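Long-range contact in naphthalene dioxygenase large subunit (Rhodococcus sp., PDB 2B1X), which is the large subunit of a Rieske-type non-haem iron dioxygenase, carrying a [2Fe-2S] cluster in one domain and an iron(III) ion in the catalytic domain: residues 10-21 with 425-436. Numbering follows the deposited sequence.
Sequences LQKGLHDVNSDW and RNFLEYWMQLML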
ATOM      1  N   LEU A  10     -12.302   5.656  28.724  1.00 17.68           N
ATOM      2  CA  LEU A  10     -12.511   7.096  28.715  1.00 17.13           C
ATOM      3  C   LEU A  10     -12.966   7.599  30.087  1.00 16.89           C
ATOM      4  O   LEU A  10     -12.528   8.645  30.528  1.00 15.37           O
ATOM      5  CB  LEU A  10     -13.504   7.499  27.619  1.00 17.10           C
ATOM      6  CG  LEU A  10     -13.065   7.180  26.171  1.00 18.18           C
ATOM      7  CD1 LEU A  10     -14.254   7.239  25.179  1.00 16.79           C
ATOM      8  CD2 LEU A  10     -11.977   8.124  25.761  1.00 18.83           C
ATOM      9  N   GLN A  11     -13.864   6.851  30.735  1.00 17.17           N
ATOM     10  CA  GLN A  11     -14.355   7.221  32.087  1.00 17.83           C
ATOM     11  C   GLN A  11     -13.224   7.251  33.094  1.00 17.40           C
ATOM     12  O   GLN A  11     -13.100   8.189  33.871  1.00 17.48           O
ATOM     13  CB  GLN A  11     -15.493   6.306  32.547  1.00 17.86           C
ATOM     14  CG  GLN A  11     -16.803   6.597  31.815  1.00 20.14           C
ATOM     15  CD  GLN A  11     -17.887   5.561  32.027  1.00 23.88           C
ATOM     16  OE1 GLN A  11     -17.619   4.437  32.467  1.00 25.84           O
ATOM     17  NE2 GLN A  11     -19.122   5.940  31.725  1.00 25.59           N
ATOM     18  N   LYS A  12     -12.397   6.215  33.074  1.00 17.61           N
ATOM     19  CA  LYS A  12     -11.219   6.172  33.910  1.00 18.06           C
ATOM     20  C   LYS A  12     -10.277   7.357  33.587  1.00 16.79           C
ATOM     21  O   LYS A  12      -9.771   8.026  34.488  1.00 15.54           O
ATOM     22  CB  LYS A  12     -10.501   4.818  33.740  1.00 19.07           C
ATOM     23  CG  LYS A  12      -9.449   4.582  34.852  1.00 21.69           C
ATOM     24  CD  LYS A  12      -8.383   3.616  34.375  1.00 26.03           C
ATOM     25  CE  LYS A  12      -7.384   3.345  35.448  1.00 27.44           C
ATOM     26  NZ  LYS A  12      -6.211   4.239  35.289  1.00 28.95           N
ATOM     27  N   GLY A  13     -10.092   7.629  32.299  1.00 16.08           N
ATOM     28  CA  GLY A  13      -9.262   8.720  31.848  1.00 16.72           C
ATOM     29  C   GLY A  13      -9.724  10.059  32.390  1.00 17.68           C
ATOM     30  O   GLY A  13      -8.922  10.873  32.779  1.00 17.39           O
ATOM     31  N   LEU A  14     -11.038  10.264  32.422  1.00 18.26           N
ATOM     32  CA  LEU A  14     -11.616  11.521  32.865  1.00 19.43           C
ATOM     33  C   LEU A  14     -11.367  11.743  34.358  1.00 19.74           C
ATOM     34  O   LEU A  14     -11.193  12.875  34.805  1.00 20.51           O
ATOM     35  CB  LEU A  14     -13.102  11.562  32.508  1.00 19.85           C
ATOM     36  CG  LEU A  14     -13.688  12.875  31.985  1.00 21.88           C
ATOM     37  CD1 LEU A  14     -12.681  13.757  31.198  1.00 19.45           C
ATOM     38  CD2 LEU A  14     -14.911  12.584  31.145  1.00 20.96           C
ATOM     39  N   HIS A  15     -11.285  10.662  35.121  1.00 20.00           N
ATOM     40  CA  HIS A  15     -10.886  10.761  36.525  1.00 20.72           C
ATOM     41  C   HIS A  15      -9.371  10.978  36.702  1.00 20.08           C
ATOM     42  O   HIS A  15      -8.956  11.786  37.525  1.00 19.67           O
ATOM     43  CB  HIS A  15     -11.359   9.544  37.309  1.00 21.19           C
ATOM     44  CG  HIS A  15     -10.718   9.408  38.656  1.00 25.92           C
ATOM     45  ND1 HIS A  15     -11.169  10.086  39.776  1.00 29.86           N
ATOM     46  CD2 HIS A  15      -9.653   8.673  39.066  1.00 28.89           C
ATOM     47  CE1 HIS A  15     -10.401   9.784  40.811  1.00 29.46           C
ATOM     48  NE2 HIS A  15      -9.477   8.925  40.409  1.00 30.32           N
ATOM     49  N   ASP A  16      -8.557  10.267  35.928  1.00 19.15           N
ATOM     50  CA  ASP A  16      -7.102  10.300  36.114  1.00 18.50           C
ATOM     51  C   ASP A  16      -6.469  11.621  35.726  1.00 17.72           C
ATOM     52  O   ASP A  16      -5.458  12.018  36.295  1.00 17.70           O
ATOM     53  CB  ASP A  16      -6.423   9.199  35.296  1.00 18.49           C
ATOM     54  CG  ASP A  16      -6.751   7.811  35.791  1.00 20.78           C
ATOM     55  OD1 ASP A  16      -7.237   7.650  36.947  1.00 22.36           O
ATOM     56  OD2 ASP A  16      -6.548   6.805  35.073  1.00 23.32           O
ATOM     57  N   VAL A  17      -7.050  12.286  34.737  1.00 17.39           N
ATOM     58  CA  VAL A  17      -6.444  13.468  34.157  1.00 17.12           C
ATOM     59  C   VAL A  17      -6.253  14.548  35.208  1.00 17.41           C
ATOM     60  O   VAL A  17      -5.264  15.270  35.166  1.00 17.38           O
ATOM     61  CB  VAL A  17      -7.210  13.988  32.903  1.00 16.79           C
ATOM     62  CG1 VAL A  17      -8.558  14.617  33.272  1.00 15.78           C
ATOM     63  CG2 VAL A  17      -6.375  14.971  32.145  1.00 16.52           C
ATOM     64  N   ASN A  18      -7.156  14.622  36.177  1.00 18.25           N
ATOM     65  CA  ASN A  18      -7.020  15.620  37.242  1.00 18.86           C
ATOM     66  C   ASN A  18      -6.701  15.080  38.636  1.00 18.97           C
ATOM     67  O   ASN A  18      -6.654  15.844  39.583  1.00 19.22           O
ATOM     68  CB  ASN A  18      -8.262  16.518  37.334  1.00 18.85           C
ATOM     69  CG  ASN A  18      -8.515  17.298  36.069  1.00 20.59           C
ATOM     70  OD1 ASN A  18      -7.602  17.954  35.521  1.00 22.30           O
ATOM     71  ND2 ASN A  18      -9.763  17.235  35.581  1.00 20.80           N
ATOM     72  N   SER A  19      -6.504  13.777  38.787  1.00 18.81           N
ATOM     73  CA  SER A  19      -6.066  13.258  40.088  1.00 18.73           C
ATOM     74  C   SER A  19      -4.620  12.752  40.008  1.00 18.11           C
ATOM     75  O   SER A  19      -3.719  13.392  40.550  1.00 18.28           O
ATOM     76  CB  SER A  19      -7.024  12.202  40.624  1.00 18.38           C
ATOM     77  OG  SER A  19      -7.234  11.224  39.627  1.00 23.58           O
ATOM     78  N   ASP A  20      -4.395  11.632  39.309  1.00 17.77           N
ATOM     79  CA  ASP A  20      -3.034  11.142  39.036  1.00 16.86           C
ATOM     80  C   ASP A  20      -2.272  12.057  38.060  1.00 15.60           C
ATOM     81  O   ASP A  20      -1.061  12.002  38.009  1.00 15.08           O
ATOM     82  CB  ASP A  20      -3.075   9.709  38.453  1.00 17.60           C
ATOM     83  CG  ASP A  20      -3.505   8.659  39.474  1.00 20.10           C
ATOM     84  OD1 ASP A  20      -3.636   8.986  40.679  1.00 20.89           O
ATOM     85  OD2 ASP A  20      -3.742   7.468  39.174  1.00 22.57           O
ATOM     86  N   TRP A  21      -3.000  12.884  37.297  1.00 15.07           N
ATOM     87  CA  TRP A  21      -2.450  13.638  36.153  1.00 14.60           C
ATOM     88  C   TRP A  21      -1.833  12.696  35.094  1.00 14.09           C
ATOM     89  O   TRP A  21      -0.709  12.922  34.634  1.00 12.83           O
ATOM     90  CB  TRP A  21      -1.429  14.700  36.597  1.00 13.93           C
ATOM     91  CG  TRP A  21      -2.001  15.847  37.450  1.00 15.06           C
ATOM     92  CD1 TRP A  21      -3.145  15.813  38.209  1.00 15.79           C
ATOM     93  CD2 TRP A  21      -1.464  17.173  37.605  1.00 14.81           C
ATOM     94  NE1 TRP A  21      -3.339  17.025  38.835  1.00 17.05           N
ATOM     95  CE2 TRP A  21      -2.319  17.875  38.497  1.00 16.15           C
ATOM     96  CE3 TRP A  21      -0.323  17.830  37.119  1.00 15.14           C
ATOM     97  CZ2 TRP A  21      -2.091  19.211  38.881  1.00 15.59           C
ATOM     98  CZ3 TRP A  21      -0.084  19.148  37.511  1.00 15.56           C
ATOM     99  CH2 TRP A  21      -0.977  19.829  38.379  1.00 15.46           C
ATOM    100  N   ARG A 425      -3.359  18.526  29.498  1.00 11.06           N
ATOM    101  CA  ARG A 425      -4.391  17.879  30.297  1.00 11.41           C
ATOM    102  C   ARG A 425      -5.786  18.416  29.990  1.00 10.63           C
ATOM    103  O   ARG A 425      -6.738  17.650  29.916  1.00 10.66           O
ATOM    104  CB  ARG A 425      -4.092  18.082  31.782  1.00 10.92           C
ATOM    105  CG  ARG A 425      -3.022  17.074  32.317  1.00 15.25           C
ATOM    106  CD  ARG A 425      -3.144  16.859  33.816  1.00 18.13           C
ATOM    107  NE  ARG A 425      -2.643  18.048  34.392  1.00 20.06           N
ATOM    108  CZ  ARG A 425      -3.248  18.855  35.241  1.00 21.52           C
ATOM    109  NH1 ARG A 425      -4.455  18.621  35.760  1.00 22.11           N
ATOM    110  NH2 ARG A 425      -2.577  19.925  35.592  1.00 20.49           N
ATOM    111  N   ASN A 426      -5.889  19.743  29.888  1.00 10.21           N
ATOM    112  CA  ASN A 426      -7.112  20.437  29.482  1.00 10.51           C
ATOM    113  C   ASN A 426      -7.561  20.044  28.072  1.00 10.49           C
ATOM    114  O   ASN A 426      -8.741  19.917  27.799  1.00 11.84           O
ATOM    115  CB  ASN A 426      -6.859  21.952  29.551  1.00  9.92           C
ATOM    116  CG  ASN A 426      -8.070  22.787  29.161  1.00 10.78           C
ATOM    117  OD1 ASN A 426      -9.111  22.726  29.798  1.00  9.65           O
ATOM    118  ND2 ASN A 426      -7.919  23.600  28.121  1.00 12.46           N
ATOM    119  N   PHE A 427      -6.610  19.866  27.169  1.00 11.09           N
ATOM    120  CA  PHE A 427      -6.935  19.506  25.798  1.00 11.01           C
ATOM    121  C   PHE A 427      -7.550  18.096  25.811  1.00 11.52           C
ATOM    122  O   PHE A 427      -8.598  17.857  25.217  1.00 12.00           O
ATOM    123  CB  PHE A 427      -5.650  19.574  24.954  1.00 11.32           C
ATOM    124  CG  PHE A 427      -5.808  19.072  23.542  1.00 12.00           C
ATOM    125  CD1 PHE A 427      -5.978  19.967  22.502  1.00 12.81           C
ATOM    126  CD2 PHE A 427      -5.724  17.704  23.260  1.00 10.68           C
ATOM    127  CE1 PHE A 427      -6.096  19.525  21.181  1.00 12.05           C
ATOM    128  CE2 PHE A 427      -5.861  17.249  21.934  1.00 14.42           C
ATOM    129  CZ  PHE A 427      -6.019  18.187  20.897  1.00 11.60           C
ATOM    130  N   LEU A 428      -6.888  17.172  26.510  1.00 11.27           N
ATOM    131  CA  LEU A 428      -7.328  15.780  26.523  1.00 11.13           C
ATOM    132  C   LEU A 428      -8.583  15.588  27.337  1.00 10.82           C
ATOM    133  O   LEU A 428      -9.372  14.698  27.048  1.00 11.72           O
ATOM    134  CB  LEU A 428      -6.201  14.869  27.037  1.00 10.20           C
ATOM    135  CG  LEU A 428      -5.079  14.706  26.021  1.00 10.52           C
ATOM    136  CD1 LEU A 428      -3.922  13.926  26.625  1.00 12.29           C
ATOM    137  CD2 LEU A 428      -5.567  14.072  24.696  1.00  9.64           C
ATOM    138  N   GLU A 429      -8.759  16.404  28.374  1.00 11.73           N
ATOM    139  CA  GLU A 429     -10.004  16.381  29.147  1.00 12.06           C
ATOM    140  C   GLU A 429     -11.189  16.716  28.264  1.00 11.41           C
ATOM    141  O   GLU A 429     -12.227  16.011  28.314  1.00 12.82           O
ATOM    142  CB  GLU A 429      -9.952  17.363  30.354  1.00 12.07           C
ATOM    143  CG  GLU A 429     -11.257  17.399  31.147  1.00 15.47           C
ATOM    144  CD  GLU A 429     -11.221  18.275  32.387  1.00 22.28           C
ATOM    145  OE1 GLU A 429     -10.827  19.459  32.309  1.00 25.16           O
ATOM    146  OE2 GLU A 429     -11.626  17.781  33.452  1.00 26.72           O
ATOM    147  N   TYR A 430     -11.071  17.792  27.489  1.00 10.52           N
ATOM    148  CA  TYR A 430     -12.136  18.182  26.573  1.00 10.76           C
ATOM    149  C   TYR A 430     -12.355  17.102  25.501  1.00 10.85           C
ATOM    150  O   TYR A 430     -13.475  16.770  25.185  1.00 10.78           O
ATOM    151  CB  TYR A 430     -11.889  19.550  25.938  1.00 10.41           C
ATOM    152  CG  TYR A 430     -13.061  20.098  25.115  1.00 11.45           C
ATOM    153  CD1 TYR A 430     -14.346  20.254  25.671  1.00 12.52           C
ATOM    154  CD2 TYR A 430     -12.883  20.448  23.760  1.00 11.24           C
ATOM    155  CE1 TYR A 430     -15.415  20.749  24.899  1.00 11.69           C
ATOM    156  CE2 TYR A 430     -13.926  20.964  23.003  1.00  9.38           C
ATOM    157  CZ  TYR A 430     -15.192  21.086  23.572  1.00 10.83           C
ATOM    158  OH  TYR A 430     -16.202  21.592  22.806  1.00 11.07           O
ATOM    159  N   TRP A 431     -11.258  16.541  24.983  1.00 10.52           N
ATOM    160  CA  TRP A 431     -11.348  15.484  23.963  1.00 10.51           C
ATOM    161  C   TRP A 431     -12.154  14.311  24.573  1.00 10.63           C
ATOM    162  O   TRP A 431     -13.060  13.807  23.951  1.00 10.78           O
ATOM    163  CB  TRP A 431      -9.906  15.066  23.546  1.00 10.25           C
ATOM    164  CG  TRP A 431      -9.831  13.926  22.570  1.00  9.98           C
ATOM    165  CD1 TRP A 431      -9.805  14.024  21.234  1.00  8.51           C
ATOM    166  CD2 TRP A 431      -9.784  12.536  22.879  1.00 11.86           C
ATOM    167  NE1 TRP A 431      -9.732  12.781  20.650  1.00 11.95           N
ATOM    168  CE2 TRP A 431      -9.715  11.836  21.641  1.00 12.07           C
ATOM    169  CE3 TRP A 431      -9.781  11.798  24.074  1.00 10.20           C
ATOM    170  CZ2 TRP A 431      -9.686  10.430  21.558  1.00 11.49           C
ATOM    171  CZ3 TRP A 431      -9.738  10.398  23.994  1.00 10.80           C
ATOM    172  CH2 TRP A 431      -9.678   9.732  22.735  1.00 11.48           C
ATOM    173  N   MET A 432     -11.828  13.932  25.811  1.00 10.62           N
ATOM    174  CA  MET A 432     -12.489  12.825  26.488  1.00 12.04           C
ATOM    175  C   MET A 432     -13.961  13.122  26.787  1.00 11.85           C
ATOM    176  O   MET A 432     -14.803  12.252  26.587  1.00 12.16           O
ATOM    177  CB  MET A 432     -11.731  12.425  27.765  1.00 12.27           C
ATOM    178  CG  MET A 432     -10.441  11.608  27.507  1.00 13.93           C
ATOM    179  SD  MET A 432      -9.731  11.011  29.065  1.00 16.31           S
ATOM    180  CE  MET A 432      -8.903  12.499  29.677  1.00 14.31           C
ATOM    181  N   GLN A 433     -14.281  14.356  27.191  1.00 11.49           N
ATOM    182  CA  GLN A 433     -15.678  14.750  27.370  1.00 12.57           C
ATOM    183  C   GLN A 433     -16.467  14.575  26.056  1.00 12.73           C
ATOM    184  O   GLN A 433     -17.580  14.042  26.056  1.00 13.16           O
ATOM    185  CB  GLN A 433     -15.798  16.176  27.914  1.00 12.58           C
ATOM    186  CG  GLN A 433     -15.256  16.311  29.371  1.00 14.32           C
ATOM    187  CD  GLN A 433     -15.076  17.741  29.822  1.00 15.46           C
ATOM    188  OE1 GLN A 433     -14.919  18.632  29.002  1.00 16.67           O
ATOM    189  NE2 GLN A 433     -15.056  17.962  31.154  1.00 17.73           N
ATOM    190  N   LEU A 434     -15.876  15.013  24.947  1.00 12.91           N
ATOM    191  CA  LEU A 434     -16.553  14.944  23.657  1.00 13.07           C
ATOM    192  C   LEU A 434     -16.739  13.493  23.195  1.00 12.87           C
ATOM    193  O   LEU A 434     -17.775  13.160  22.645  1.00 12.50           O
ATOM    194  CB  LEU A 434     -15.832  15.774  22.589  1.00 12.64           C
ATOM    195  CG  LEU A 434     -15.919  17.297  22.688  1.00 14.23           C
ATOM    196  CD1 LEU A 434     -15.088  17.922  21.580  1.00 14.78           C
ATOM    197  CD2 LEU A 434     -17.385  17.792  22.577  1.00 12.97           C
ATOM    198  N   MET A 435     -15.719  12.666  23.436  1.00 13.14           N
ATOM    199  CA  MET A 435     -15.743  11.232  23.136  1.00 13.92           C
ATOM    200  C   MET A 435     -16.876  10.505  23.875  1.00 15.49           C
ATOM    201  O   MET A 435     -17.480   9.561  23.344  1.00 15.68           O
ATOM    202  CB  MET A 435     -14.395  10.600  23.500  1.00 12.74           C
ATOM    203  CG  MET A 435     -13.245  10.886  22.552  1.00 11.69           C
ATOM    204  SD  MET A 435     -13.360  10.281  20.811  1.00 13.12           S
ATOM    205  CE  MET A 435     -12.948   8.513  21.077  1.00 10.40           C
ATOM    206  N   LEU A 436     -17.151  10.945  25.103  1.00 17.33           N
ATOM    207  CA  LEU A 436     -18.183  10.328  25.936  1.00 20.61           C
ATOM    208  C   LEU A 436     -19.575  10.941  25.776  1.00 23.08           C
ATOM    209  O   LEU A 436     -20.544  10.391  26.293  1.00 23.52           O
ATOM    210  CB  LEU A 436     -17.788  10.367  27.418  1.00 19.99           C
ATOM    211  CG  LEU A 436     -16.783   9.328  27.894  1.00 20.94           C
ATOM    212  CD1 LEU A 436     -16.169   9.722  29.271  1.00 20.24           C
ATOM    213  CD2 LEU A 436     -17.420   7.935  27.954  1.00 19.29           C
TER
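The guanidinium of R425 lies flat over one face of the W21 indole, its CZ 3.5 Å from the centroid of the six-membered ring and the two planes only 12° apart: a cation-pi stack. Arginine suits this place because its flat cation can stack while its edge still meets oxygens. At that edge, near the plane, are V17 O, to which NH1 gives a weak hydrogen bond, and N18 OD1, 3.2 Å from NH1. A bend at chi3 (-73°) turns the guanidinium out of the line of its chain and onto the indole. The N18 amide also reaches E429: ND2 donates to OE2 at 2.9 Å, with OE2 within the amide plane but ND2 well above the carboxylate plane.

Further along, the contact is apolar. The W431 ring is met obliquely by L10, whose CD2 comes 3.6 Å from CZ3, while M435 CG of its own helix lies over one face. L10 is a knob among W431, M432, M435 and L436; L14 fills the next hole, its CD2 3.6 Å from L436 CD1. Between them, G13 presents bare backbone, and the flexible thioether of M432 lies against it, SD 3.5 Å from G13 C.

The axes of segments 10-16 and 425-436 approach to 9.7 Å and run roughly antiparallel, at 149°; these segments lie on the N-terminal helix 4-16 and the C-terminal helix 422-436. Around this pair, V17 and L428 touch strand 22-24, helix 31-40 packs on W431 and M435, with E37 accepting a hydrogen bond from W431 NE1, and helix 204-212 meets F427 and W431.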